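Local coordinates for WbbZ protein (Klebsiella pneumoniae subsp. pneumoniae NTUH-K2044, PDB 6X1L) that is functionally uncharacterized but probably transfers pyruvyl groups onto polysaccharide chains, at residues A[26-31]-A[41-46]; A[103-108]-A[127-132]; A[152-157]-A[231-236]; A[146-151]-A[255-260]. One frame throughout, in Å; residues are numbered along the deposited sequence.

The four contacts illustrate how chemistry follows position in a fold built on two parallel sheets. Contact 1 is the fully buried one, an aromatic cluster between a strand of the six-stranded sheet and the helix that follows it. Contact 2, partly buried, serves the same sheet, but with hydrogen bonds to a threonine hydroxyl and one backbone carbonyl. Contacts 3 and 4 take neighbouring parts of the connection after strand 144-146 and press them on helices 228-236 and 250-259, which accompany the four-stranded sheet; contact 3 is wholly apolar, contact 4 mixed. Residues 146-151 also touch both contact 1 and contact 2, while contacts 1 and 2 do not touch each other.

Contact 1: residues A[26-31]-A[41-46]; sequences YKANPG and ATYDFF
The first beta-alpha-beta unit, strand 23-27, helix 33-48 and strand 53-55, is closed here by an aromatic cluster in which Tyr26 of the strand meets Tyr43 and Phe46 of the helix. Because CG of Tyr26 lies anti to its own backbone nitrogen (chi1 174°), the ring leaves the strand directly toward the helix. Phe46 meets it edge-to-face: its CE2 stands over one face of Tyr26, 4.0 Å from CD1, with the two planes almost perpendicular at 89° and the centroids 5.5 Å apart. Tyr43 comes instead to the rim, where its OH lies near the plane of the Tyr26 ring, 3.5 Å from CE2; the two rings are inclined at 78°. Thr42 completes the helix side by setting its CG2 methyl 3.8 Å from Tyr26 OH. The hydroxyls of Thr42 and Tyr26 do not bond directly. A water links them, giving a hydrogen bond to Thr42 OG1 at 2.6 Å and bonding to Tyr26 OH at 2.8 Å. Thr42 OG1 also bonds to Ile38 O one turn earlier, and Tyr43 OH to Trp200 O. Strand and helix are thus held by ring packing and one bridging water, and the buried hydroxyls keep polar partners inside an otherwise apolar interface.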
loop_
_atom_site.group_PDB
_atom_site.type_symbol
_atom_site.label_atom_id
_atom_site.label_comp_id
_atom_site.label_asym_id
_atom_site.label_seq_id
_atom_site.Cartn_x
_atom_site.Cartn_y
_atom_site.Cartn_z
ATOM N N TYR A 26 22.795 3.938 5.877
ATOM C CA TYR A 26 21.706 4.527 5.108
ATOM C C TYR A 26 20.479 4.742 5.982
ATOM O O TYR A 26 20.040 3.827 6.688
ATOM C CB TYR A 26 21.350 3.647 3.906
ATOM C CG TYR A 26 20.127 4.114 3.144
ATOM C CD1 TYR A 26 20.154 5.283 2.400
ATOM C CD2 TYR A 26 18.944 3.377 3.165
ATOM C CE1 TYR A 26 19.043 5.714 1.701
ATOM C CE2 TYR A 26 17.826 3.798 2.467
ATOM C CZ TYR A 26 17.882 4.968 1.736
ATOM O OH TYR A 26 16.778 5.397 1.040
ATOM N N LYS A 27 19.927 5.954 5.925
ATOM C CA LYS A 27 18.660 6.292 6.564
ATOM C C LYS A 27 17.694 6.747 5.480
ATOM O O LYS A 27 17.894 7.804 4.869
ATOM C CB LYS A 27 18.830 7.381 7.620
ATOM C CG LYS A 27 17.524 7.722 8.333
ATOM C CD LYS A 27 16.990 6.511 9.089
ATOM C CE LYS A 27 15.560 6.724 9.587
ATOM N NZ LYS A 27 14.562 6.712 8.477
ATOM N N ALA A 28 16.654 5.953 5.241
ATOM C CA ALA A 28 15.623 6.335 4.288
ATOM C C ALA A 28 14.839 7.532 4.812
ATOM O O ALA A 28 14.554 7.633 6.007
ATOM C CB ALA A 28 14.675 5.163 4.025
ATOM N N ASN A 29 14.494 8.433 3.910
ATOM C CA ASN A 29 13.668 9.576 4.274
ATOM C C ASN A 29 12.272 9.101 4.667
ATOM O O ASN A 29 11.649 8.350 3.910
ATOM C CB ASN A 29 13.581 10.548 3.100
ATOM C CG ASN A 29 12.883 11.844 3.460
ATOM O OD1 ASN A 29 13.170 12.448 4.492
ATOM N ND2 ASN A 29 11.958 12.278 2.607
ATOM N N PRO A 30 11.764 9.484 5.834
ATOM C CA PRO A 30 10.367 9.186 6.167
ATOM C C PRO A 30 9.412 10.123 5.445
ATOM O O PRO A 30 9.776 11.216 5.006
ATOM C CB PRO A 30 10.301 9.406 7.685
ATOM C CG PRO A 30 11.731 9.485 8.141
ATOM C CD PRO A 30 12.497 10.033 6.983
ATOM N N GLY A 31 8.174 9.674 5.315
ATOM C CA GLY A 31 7.152 10.484 4.687
ATOM C C GLY A 31 6.068 9.612 4.087
ATOM O O GLY A 31 5.869 8.476 4.503
ATOM N N ALA A 41 13.562 3.328 -5.498
ATOM C CA ALA A 41 14.557 3.660 -6.515
ATOM C C ALA A 41 15.968 3.696 -5.945
ATOM O O ALA A 41 16.928 3.351 -6.642
ATOM C CB ALA A 41 14.215 5.003 -7.157
ATOM N N THR A 42 16.119 4.111 -4.687
ATOM C CA THR A 42 17.441 4.089 -4.068
ATOM C C THR A 42 17.921 2.659 -3.860
ATOM O O THR A 42 19.104 2.361 -4.057
ATOM C CB THR A 42 17.413 4.851 -2.744
ATOM O OG1 THR A 42 16.929 6.179 -2.971
ATOM C CG2 THR A 42 18.810 4.935 -2.149
ATOM N N TYR A 43 17.016 1.750 -3.481
ATOM C CA TYR A 43 17.412 0.353 -3.353
ATOM C C TYR A 43 17.769 -0.238 -4.711
ATOM O O TYR A 43 18.720 -1.018 -4.822
ATOM C CB TYR A 43 16.300 -0.449 -2.668
ATOM C CG TYR A 43 16.059 0.000 -1.243
ATOM C CD1 TYR A 43 17.118 0.142 -0.356
ATOM C CD2 TYR A 43 14.783 0.316 -0.795
ATOM C CE1 TYR A 43 16.914 0.566 0.944
ATOM C CE2 TYR A 43 14.564 0.743 0.506
ATOM C CZ TYR A 43 15.635 0.866 1.370
ATOM O OH TYR A 43 15.425 1.290 2.663
ATOM N N ASP A 44 17.018 0.125 -5.756
ATOM C CA ASP A 44 17.383 -0.288 -7.108
ATOM C C ASP A 44 18.755 0.254 -7.488
ATOM O O ASP A 44 19.553 -0.438 -8.131
ATOM C CB ASP A 44 16.327 0.194 -8.104
ATOM C CG ASP A 44 14.963 -0.442 -7.866
ATOM O OD1 ASP A 44 14.870 -1.348 -7.016
ATOM O OD2 ASP A 44 13.985 -0.033 -8.526
ATOM N N PHE A 45 19.044 1.493 -7.091
ATOM C CA PHE A 45 20.327 2.109 -7.418
ATOM C C PHE A 45 21.482 1.404 -6.713
ATOM O O PHE A 45 22.532 1.165 -7.320
ATOM C CB PHE A 45 20.286 3.589 -7.050
ATOM C CG PHE A 45 21.622 4.277 -7.145
ATOM C CD1 PHE A 45 22.084 4.753 -8.356
ATOM C CD2 PHE A 45 22.408 4.449 -6.020
ATOM C CE1 PHE A 45 23.311 5.389 -8.444
ATOM C CE2 PHE A 45 23.634 5.075 -6.105
ATOM C CZ PHE A 45 24.085 5.549 -7.317
ATOM N N PHE A 46 21.309 1.063 -5.433
ATOM C CA PHE A 46 22.353 0.347 -4.708
ATOM C C PHE A 46 22.626 -1.017 -5.328
ATOM O O PHE A 46 23.786 -1.402 -5.516
ATOM C CB PHE A 46 21.958 0.181 -3.240
ATOM C CG PHE A 46 21.986 1.458 -2.452
ATOM C CD1 PHE A 46 22.773 2.522 -2.855
ATOM C CD2 PHE A 46 21.228 1.590 -1.298
ATOM C CE1 PHE A 46 22.803 3.697 -2.127
ATOM C CE2 PHE A 46 21.253 2.760 -0.564
ATOM C CZ PHE A 46 22.043 3.817 -0.980
HETATM O O HOH W 1 17.071 7.546 -0.787
#

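Contact 2: residues A[103-108]-A[127-132]; sequences PSTIRG and NITFDY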
loop_
_atom_site.group_PDB
_atom_site.type_symbol
_atom_site.label_atom_id
_atom_site.label_comp_id
_atom_site.label_asym_id
_atom_site.label_seq_id
_atom_site.Cartn_x
_atom_site.Cartn_y
_atom_site.Cartn_z
ATOM N N PRO A 103 19.729 13.101 -3.673
ATOM C CA PRO A 103 19.062 14.203 -4.393
ATOM C C PRO A 103 17.818 14.754 -3.714
ATOM O O PRO A 103 16.802 14.058 -3.587
ATOM C CB PRO A 103 18.720 13.567 -5.744
ATOM C CG PRO A 103 19.840 12.609 -5.965
ATOM C CD PRO A 103 20.178 12.046 -4.606
ATOM N N SER A 104 17.887 16.014 -3.285
ATOM C CA SER A 104 16.883 16.570 -2.391
ATOM C C SER A 104 16.490 17.980 -2.810
ATOM O O SER A 104 17.209 18.670 -3.541
ATOM C CB SER A 104 17.380 16.589 -0.940
ATOM O OG SER A 104 17.540 15.271 -0.442
ATOM N N THR A 105 15.320 18.389 -2.326
ATOM C CA THR A 105 14.852 19.766 -2.393
ATOM C C THR A 105 15.014 20.368 -1.004
ATOM O O THR A 105 14.475 19.836 -0.028
ATOM C CB THR A 105 13.393 19.835 -2.853
ATOM O OG1 THR A 105 13.317 19.568 -4.262
ATOM C CG2 THR A 105 12.793 21.206 -2.565
ATOM N N ILE A 106 15.774 21.458 -0.915
ATOM C CA ILE A 106 16.132 22.080 0.353
ATOM C C ILE A 106 15.699 23.538 0.309
ATOM O O ILE A 106 15.940 24.232 -0.686
ATOM C CB ILE A 106 17.643 21.966 0.628
ATOM C CG1 ILE A 106 18.073 20.498 0.652
ATOM C CG2 ILE A 106 18.009 22.655 1.932
ATOM C CD1 ILE A 106 19.569 20.311 0.760
ATOM N N ARG A 107 15.060 24.002 1.380
ATOM C CA ARG A 107 14.636 25.392 1.497
ATOM C C ARG A 107 15.005 25.890 2.883
ATOM O O ARG A 107 14.593 25.299 3.886
ATOM C CB ARG A 107 13.129 25.541 1.260
ATOM C CG ARG A 107 12.651 25.083 -0.112
ATOM C CD ARG A 107 13.133 26.015 -1.220
ATOM N NE ARG A 107 12.572 25.646 -2.516
ATOM C CZ ARG A 107 13.189 24.876 -3.407
ATOM N NH1 ARG A 107 14.400 24.399 -3.151
ATOM N NH2 ARG A 107 12.594 24.581 -4.556
ATOM N N GLY A 108 15.783 26.971 2.940
ATOM C CA GLY A 108 16.134 27.510 4.235
ATOM C C GLY A 108 17.137 26.626 4.956
ATOM O O GLY A 108 17.943 25.920 4.340
ATOM N N ASN A 127 17.266 23.049 -9.842
ATOM C CA ASN A 127 18.181 24.183 -9.978
ATOM C C ASN A 127 18.057 25.183 -8.838
ATOM O O ASN A 127 19.015 25.914 -8.553
ATOM C CB ASN A 127 17.930 24.899 -11.306
ATOM C CG ASN A 127 18.707 24.293 -12.450
ATOM O OD1 ASN A 127 19.903 24.031 -12.333
ATOM N ND2 ASN A 127 18.028 24.067 -13.568
ATOM N N ILE A 128 16.885 25.268 -8.208
ATOM C CA ILE A 128 16.698 26.230 -7.127
ATOM C C ILE A 128 17.498 25.808 -5.904
ATOM O O ILE A 128 18.185 26.625 -5.278
ATOM C CB ILE A 128 15.203 26.390 -6.801
ATOM C CG1 ILE A 128 14.450 26.915 -8.025
ATOM C CG2 ILE A 128 15.021 27.324 -5.611
ATOM C CD1 ILE A 128 13.015 27.286 -7.744
ATOM N N THR A 129 17.436 24.523 -5.554
ATOM C CA THR A 129 18.245 24.015 -4.451
ATOM C C THR A 129 19.732 24.103 -4.774
ATOM O O THR A 129 20.540 24.473 -3.914
ATOM C CB THR A 129 17.842 22.574 -4.130
ATOM O OG1 THR A 129 16.494 22.558 -3.648
ATOM C CG2 THR A 129 18.753 21.980 -3.067
ATOM N N PHE A 130 20.108 23.783 -6.015
ATOM C CA PHE A 130 21.514 23.808 -6.398
ATOM C C PHE A 130 22.092 25.213 -6.279
ATOM O O PHE A 130 23.177 25.403 -5.718
ATOM C CB PHE A 130 21.674 23.273 -7.822
ATOM C CG PHE A 130 23.101 23.205 -8.286
ATOM C CD1 PHE A 130 23.995 22.332 -7.688
ATOM C CD2 PHE A 130 23.546 24.007 -9.321
ATOM C CE1 PHE A 130 25.310 22.266 -8.110
ATOM C CE2 PHE A 130 24.863 23.946 -9.749
ATOM C CZ PHE A 130 25.745 23.074 -9.142
ATOM N N ASP A 131 21.378 26.214 -6.798
ATOM C CA ASP A 131 21.869 27.587 -6.707
ATOM C C ASP A 131 21.862 28.087 -5.270
ATOM O O ASP A 131 22.717 28.895 -4.894
ATOM C CB ASP A 131 21.033 28.510 -7.592
ATOM C CG ASP A 131 21.211 28.217 -9.064
ATOM O OD1 ASP A 131 22.199 27.544 -9.418
ATOM O OD2 ASP A 131 20.366 28.665 -9.868
ATOM N N TYR A 132 20.920 27.616 -4.453
ATOM C CA TYR A 132 20.896 28.012 -3.051
ATOM C C TYR A 132 22.117 27.478 -2.309
ATOM O O TYR A 132 22.858 28.246 -1.679
ATOM C CB TYR A 132 19.597 27.529 -2.399
ATOM C CG TYR A 132 19.600 27.590 -0.890
ATOM C CD1 TYR A 132 20.008 28.736 -0.218
ATOM C CD2 TYR A 132 19.175 26.503 -0.136
ATOM C CE1 TYR A 132 20.010 28.789 1.159
ATOM C CE2 TYR A 132 19.169 26.550 1.239
ATOM C CZ TYR A 132 19.585 27.694 1.883
ATOM O OH TYR A 132 19.580 27.737 3.257
#
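Thr129, near the start of helix 127-135, faces Ile106 and Arg107 in the chain just beyond strand 98-104. With chi1 at -65°, its OG1 sits beside the backbone nitrogen and its CG2 anti to it, which divides the work: the methyl packs 3.9 Å from Ile106 CB, while the hydroxyl oxygen receives Ile106 N at 3.0 Å in a nearly straight bond. A second donor to OG1 is Arg107 NH1, at 2.8 Å, less straight, although Thr129 OG1 lies in the guanidinium plane. The arginine begins by pointing away from the helix and is brought back by a bend at chi2 (-70°), so that NH1 also reaches the carbonyl oxygen of Ile106. Its flat group is sandwiched, with Ile128 CG2 over one face, 3.8 Å from CZ, and Thr105 CG2 over the other. Tyr132, one turn along the helix, extends its ring past Ile106 CG2 and gives its OH to Gly108 O at 2.7 Å, approaching from above the carbonyl plane. Outside the pair, Glu126 OE2 bonds to Thr129 OG1, and Tyr248 O takes Arg107 NE. One hydroxyl therefore gathers two donors and a carboxylate partner, which, with the methyls on both faces, should fix the rotation of the guanidinium.

Contact 3: residues A[152-157]-A[231-236]; sequences FYLDLN and AILASL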
loop_
_atom_site.group_PDB
_atom_site.type_symbol
_atom_site.label_atom_id
_atom_site.label_comp_id
_atom_site.label_asym_id
_atom_site.label_seq_id
_atom_site.Cartn_x
_atom_site.Cartn_y
_atom_site.Cartn_z
ATOM N N PHE A 152 13.752 8.747 -10.796
ATOM C CA PHE A 152 14.054 8.486 -12.196
ATOM C C PHE A 152 14.964 7.275 -12.369
ATOM O O PHE A 152 15.052 6.741 -13.480
ATOM C CB PHE A 152 14.646 9.743 -12.840
ATOM C CG PHE A 152 13.675 10.894 -12.886
ATOM C CD1 PHE A 152 12.752 11.000 -13.919
ATOM C CD2 PHE A 152 13.652 11.839 -11.876
ATOM C CE1 PHE A 152 11.839 12.039 -13.955
ATOM C CE2 PHE A 152 12.744 12.886 -11.905
ATOM C CZ PHE A 152 11.834 12.985 -12.946
ATOM N N TYR A 153 15.597 6.803 -11.293
ATOM C CA TYR A 153 16.381 5.571 -11.311
ATOM C C TYR A 153 15.537 4.318 -11.109
ATOM O O TYR A 153 16.102 3.221 -11.051
ATOM C CB TYR A 153 17.464 5.602 -10.228
ATOM C CG TYR A 153 18.736 6.320 -10.623
ATOM C CD1 TYR A 153 19.766 5.641 -11.265
ATOM C CD2 TYR A 153 18.912 7.667 -10.342
ATOM C CE1 TYR A 153 20.933 6.286 -11.626
ATOM C CE2 TYR A 153 20.077 8.323 -10.698
ATOM C CZ TYR A 153 21.082 7.626 -11.339
ATOM O OH TYR A 153 22.243 8.272 -11.698
ATOM N N LEU A 154 14.219 4.450 -10.986
ATOM C CA LEU A 154 13.376 3.295 -10.682
ATOM C C LEU A 154 13.462 2.256 -11.793
ATOM O O LEU A 154 13.274 2.570 -12.971
ATOM C CB LEU A 154 11.930 3.750 -10.485
ATOM C CG LEU A 154 10.933 2.753 -9.883
ATOM C CD1 LEU A 154 11.234 2.513 -8.414
ATOM C CD2 LEU A 154 9.519 3.275 -10.068
ATOM N N ASP A 155 13.755 1.011 -11.414
ATOM C CA ASP A 155 13.788 -0.110 -12.355
ATOM C C ASP A 155 12.348 -0.517 -12.663
ATOM O O ASP A 155 11.816 -1.504 -12.149
ATOM C CB ASP A 155 14.596 -1.266 -11.779
ATOM C CG ASP A 155 14.777 -2.401 -12.764
ATOM O OD1 ASP A 155 14.422 -2.225 -13.950
ATOM O OD2 ASP A 155 15.271 -3.470 -12.350
ATOM N N LEU A 156 11.730 0.247 -13.569
ATOM C CA LEU A 156 10.276 0.289 -13.684
ATOM C C LEU A 156 9.662 -1.067 -14.019
ATOM O O LEU A 156 8.558 -1.373 -13.558
ATOM C CB LEU A 156 9.882 1.322 -14.741
ATOM C CG LEU A 156 8.399 1.632 -14.940
ATOM C CD1 LEU A 156 7.794 2.191 -13.662
ATOM C CD2 LEU A 156 8.219 2.605 -16.094
ATOM N N ASN A 157 10.352 -1.894 -14.804
ATOM C CA ASN A 157 9.703 -3.079 -15.353
ATOM C C ASN A 157 9.397 -4.139 -14.302
ATOM O O ASN A 157 8.553 -5.009 -14.550
ATOM C CB ASN A 157 10.557 -3.675 -16.469
ATOM C CG ASN A 157 10.477 -2.868 -17.748
ATOM O OD1 ASN A 157 11.150 -1.850 -17.895
ATOM N ND2 ASN A 157 9.643 -3.316 -18.681
ATOM N N ALA A 231 3.236 12.506 -10.216
ATOM C CA ALA A 231 3.587 13.048 -11.524
ATOM C C ALA A 231 4.791 12.328 -12.115
ATOM O O ALA A 231 4.814 12.024 -13.314
ATOM C CB ALA A 231 3.853 14.550 -11.416
ATOM N N ILE A 232 5.799 12.039 -11.288
ATOM C CA ILE A 232 6.981 11.336 -11.777
ATOM C C ILE A 232 6.618 9.925 -12.231
ATOM O O ILE A 232 6.987 9.497 -13.331
ATOM C CB ILE A 232 8.084 11.328 -10.703
ATOM C CG1 ILE A 232 8.732 12.717 -10.601
ATOM C CG2 ILE A 232 9.134 10.276 -11.023
ATOM C CD1 ILE A 232 9.725 12.843 -9.476
ATOM N N LEU A 233 5.885 9.183 -11.394
ATOM C CA LEU A 233 5.500 7.819 -11.752
ATOM C C LEU A 233 4.699 7.796 -13.046
ATOM O O LEU A 233 4.989 7.012 -13.956
ATOM C CB LEU A 233 4.694 7.183 -10.621
ATOM C CG LEU A 233 5.423 6.696 -9.371
ATOM C CD1 LEU A 233 4.415 6.089 -8.408
ATOM C CD2 LEU A 233 6.506 5.688 -9.732
ATOM N N ALA A 234 3.686 8.658 -13.147
ATOM C CA ALA A 234 2.890 8.715 -14.366
ATOM C C ALA A 234 3.734 9.113 -15.571
ATOM O O ALA A 234 3.484 8.635 -16.683
ATOM C CB ALA A 234 1.722 9.681 -14.180
ATOM N N SER A 235 4.736 9.978 -15.370
ATOM C CA SER A 235 5.632 10.345 -16.464
ATOM C C SER A 235 6.469 9.155 -16.912
ATOM O O SER A 235 6.663 8.944 -18.115
ATOM C CB SER A 235 6.542 11.503 -16.044
ATOM O OG SER A 235 5.797 12.686 -15.823
ATOM N N LEU A 236 6.993 8.379 -15.958
ATOM C CA LEU A 236 7.690 7.144 -16.304
ATOM C C LEU A 236 6.785 6.186 -17.070
ATOM O O LEU A 236 7.252 5.462 -17.958
ATOM C CB LEU A 236 8.218 6.464 -15.040
ATOM C CG LEU A 236 9.231 7.241 -14.201
ATOM C CD1 LEU A 236 9.686 6.407 -13.014
ATOM C CD2 LEU A 236 10.417 7.655 -15.055
#
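Helix 228-236 packs beside the four-stranded sheet of this GT-B-like fold, and its apolar side receives Phe152, Leu154 and Leu156 from the long connection between strands 144-146 and 167-172. Phe152, in a short 3-10 turn, lays one ring face toward Ile232 CG2, while the isoleucine's other branch, on the same side of the ring, brings CD1 to 3.9 Å from Phe152 CE2. Leu236 CD2 approaches the same ring obliquely, 4.2 Å from CD1. Further along, Leu154 has CG anti to the backbone nitrogen (chi1 -168°), which extends the side chain toward the helix and brings its CD2 methyl 3.9 Å from Leu233 CD2. Leu156, the last residue of the inverse gamma turn centred on Asp155, adopts nearly the same conformation. Its CD2 lies 4.0 Å from Leu236 CB and also covers the backbone oxygen of Leu236. Leu236, the residue most buried by the pairing, is therefore flanked by all three. Leu154 and Leu233 also touch helix 33-48, through Ser40 and Asp44 for the first and Val37 for the second, so the seam reaches the other half of the molecule. With apolar side chains doing nearly all the touching, the connection is held by shape and burial rather than by directed bonds.

Contact 4: residues A[146-151]-A[255-260]; sequences ITDDMA and YNYSLF
Tyr257, the residue with most surface buried here, lies across the backbone of residues 146-148 and meets Ile146 over one face of its ring and Asp148 obliquely from the other side. Its CG is anti to the backbone nitrogen (chi1 -176°), which swings the ring off helix 250-259 toward the segment opposite. Ile146 arrives from the opposing direction with an extended arm: CG1, also anti to its own nitrogen, passes 3.5 Å from Tyr257 CZ, and the terminal CD1 sits over the ring face, 4.0 Å from the centroid and 30° off the normal, a CH-pi contact. On the other flank Asp148 OD1 lies 3.6 Å from Tyr257 CE2 in an oblique position, and Asp148 N is near the ring plane at the edge.

These residues follow strand 144-146, the last of the six-stranded sheet, where the chain starts its crossing to the four-stranded one; the helix they touch belongs to the second half, as expected of a GT-B-like arrangement of two Rossmann-like domains. Helix 250-259 widens here into a pi-type turn, Phe260 N bonding to Tyr255 O.

Asp148 makes its polar contact with Ser258, whose OG donates to OD1 at 2.5 Å, so short that the exact length is doubtful. The same hydroxyl accepts from a water at 2.8 Å, and that water takes the hydrogen of Asp149 N, also at 2.8 Å. Asp149 itself turns from the helix: its OD2 accepts from Ala151 N in an Asx turn and bonds to His229, while OD1 pairs with Arg125.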
loop_
_atom_site.group_PDB
_atom_site.type_symbol
_atom_site.label_atom_id
_atom_site.label_comp_id
_atom_site.label_asym_id
_atom_site.label_seq_id
_atom_site.Cartn_x
_atom_site.Cartn_y
_atom_site.Cartn_z
ATOM N N ILE A 146 24.193 18.453 -8.692
ATOM C CA ILE A 146 22.814 18.497 -9.158
ATOM C C ILE A 146 22.560 17.278 -10.035
ATOM O O ILE A 146 23.392 16.924 -10.878
ATOM C CB ILE A 146 22.506 19.804 -9.918
ATOM C CG1 ILE A 146 21.039 19.842 -10.354
ATOM C CG2 ILE A 146 23.437 19.979 -11.110
ATOM C CD1 ILE A 146 20.572 21.210 -10.790
ATOM N N THR A 147 21.419 16.626 -9.823
ATOM C CA THR A 147 21.053 15.455 -10.605
ATOM C C THR A 147 19.579 15.173 -10.352
ATOM O O THR A 147 18.953 15.784 -9.484
ATOM C CB THR A 147 21.937 14.249 -10.258
ATOM O OG1 THR A 147 21.633 13.152 -11.127
ATOM C CG2 THR A 147 21.746 13.832 -8.810
ATOM N N ASP A 148 19.025 14.251 -11.134
ATOM C CA ASP A 148 17.601 13.954 -11.046
ATOM C C ASP A 148 17.240 13.342 -9.698
ATOM O O ASP A 148 18.045 12.654 -9.063
ATOM C CB ASP A 148 17.185 13.002 -12.167
ATOM C CG ASP A 148 17.135 13.681 -13.520
ATOM O OD1 ASP A 148 16.626 14.819 -13.599
ATOM O OD2 ASP A 148 17.610 13.076 -14.505
ATOM N N ASP A 149 16.008 13.608 -9.262
ATOM C CA ASP A 149 15.413 12.867 -8.155
ATOM C C ASP A 149 15.639 11.374 -8.349
ATOM O O ASP A 149 15.679 10.874 -9.478
ATOM C CB ASP A 149 13.915 13.175 -8.062
ATOM C CG ASP A 149 13.224 12.428 -6.924
ATOM O OD1 ASP A 149 13.225 12.934 -5.778
ATOM O OD2 ASP A 149 12.674 11.334 -7.175
HETATM N N MSE A 150 15.819 10.661 -7.241
HETATM C CA MSE A 150 16.128 9.232 -7.292
HETATM C C MSE A 150 15.092 8.426 -8.082
HETATM O O MSE A 150 15.444 7.450 -8.750
HETATM C CB MSE A 150 16.247 8.648 -5.879
HETATM C CG MSE A 150 17.438 9.141 -5.076
HETATM SE SE MSE A 150 19.155 8.823 -5.955
HETATM C CE MSE A 150 19.157 6.875 -5.984
ATOM N N ALA A 151 13.823 8.845 -8.024
ATOM C CA ALA A 151 12.759 8.063 -8.654
ATOM C C ALA A 151 12.978 7.875 -10.148
ATOM O O ALA A 151 12.457 6.915 -10.723
ATOM C CB ALA A 151 11.395 8.711 -8.407
ATOM N N TYR A 255 9.942 19.976 -12.035
ATOM C CA TYR A 255 9.416 19.894 -13.393
ATOM C C TYR A 255 10.367 20.540 -14.392
ATOM O O TYR A 255 10.655 19.970 -15.451
ATOM C CB TYR A 255 8.040 20.559 -13.472
ATOM C CG TYR A 255 7.548 20.709 -14.895
ATOM C CD1 TYR A 255 6.909 19.656 -15.543
ATOM C CD2 TYR A 255 7.735 21.892 -15.597
ATOM C CE1 TYR A 255 6.465 19.785 -16.849
ATOM C CE2 TYR A 255 7.297 22.028 -16.901
ATOM C CZ TYR A 255 6.661 20.972 -17.521
ATOM O OH TYR A 255 6.219 21.102 -18.818
ATOM N N ASN A 256 10.850 21.746 -14.079
ATOM C CA ASN A 256 11.717 22.460 -15.011
ATOM C C ASN A 256 13.032 21.727 -15.235
ATOM O O ASN A 256 13.578 21.766 -16.342
ATOM C CB ASN A 256 11.978 23.881 -14.506
ATOM C CG ASN A 256 10.762 24.779 -14.635
ATOM O OD1 ASN A 256 9.960 24.631 -15.557
ATOM N ND2 ASN A 256 10.619 25.719 -13.708
ATOM N N TYR A 257 13.545 21.037 -14.217
ATOM C CA TYR A 257 14.835 20.371 -14.351
ATOM C C TYR A 257 14.735 18.981 -14.971
ATOM O O TYR A 257 15.610 18.594 -15.754
ATOM C CB TYR A 257 15.525 20.265 -12.988
ATOM C CG TYR A 257 16.913 19.670 -13.081
ATOM C CD1 TYR A 257 17.968 20.398 -13.631
ATOM C CD2 TYR A 257 17.169 18.384 -12.634
ATOM C CE1 TYR A 257 19.237 19.855 -13.726
ATOM C CE2 TYR A 257 18.435 17.833 -12.725
ATOM C CZ TYR A 257 19.464 18.573 -13.270
ATOM O OH TYR A 257 20.722 18.024 -13.359
ATOM N N SER A 258 13.688 18.221 -14.645
ATOM C CA SER A 258 13.641 16.799 -14.957
ATOM C C SER A 258 12.515 16.384 -15.893
ATOM O O SER A 258 12.684 15.413 -16.634
ATOM C CB SER A 258 13.521 15.978 -13.664
ATOM O OG SER A 258 14.673 16.127 -12.854
ATOM N N LEU A 259 11.374 17.069 -15.876
ATOM C CA LEU A 259 10.222 16.639 -16.659
ATOM C C LEU A 259 10.037 17.421 -17.947
ATOM O O LEU A 259 9.508 16.873 -18.918
ATOM C CB LEU A 259 8.945 16.738 -15.816
ATOM C CG LEU A 259 8.891 15.803 -14.607
ATOM C CD1 LEU A 259 7.656 16.077 -13.759
ATOM C CD2 LEU A 259 8.926 14.345 -15.049
ATOM N N PHE A 260 10.458 18.683 -17.981
ATOM C CA PHE A 260 10.346 19.487 -19.190
ATOM C C PHE A 260 11.121 18.848 -20.337
ATOM O O PHE A 260 12.275 18.441 -20.171
ATOM C CB PHE A 260 10.862 20.901 -18.928
ATOM C CG PHE A 260 10.823 21.789 -20.133
ATOM C CD1 PHE A 260 9.667 22.473 -20.465
ATOM C CD2 PHE A 260 11.943 21.939 -20.939
ATOM C CE1 PHE A 260 9.624 23.291 -21.576
ATOM C CE2 PHE A 260 11.904 22.753 -22.052
ATOM C CZ PHE A 260 10.744 23.431 -22.370
HETATM O O HOH W 2 14.574 15.893 -10.087
#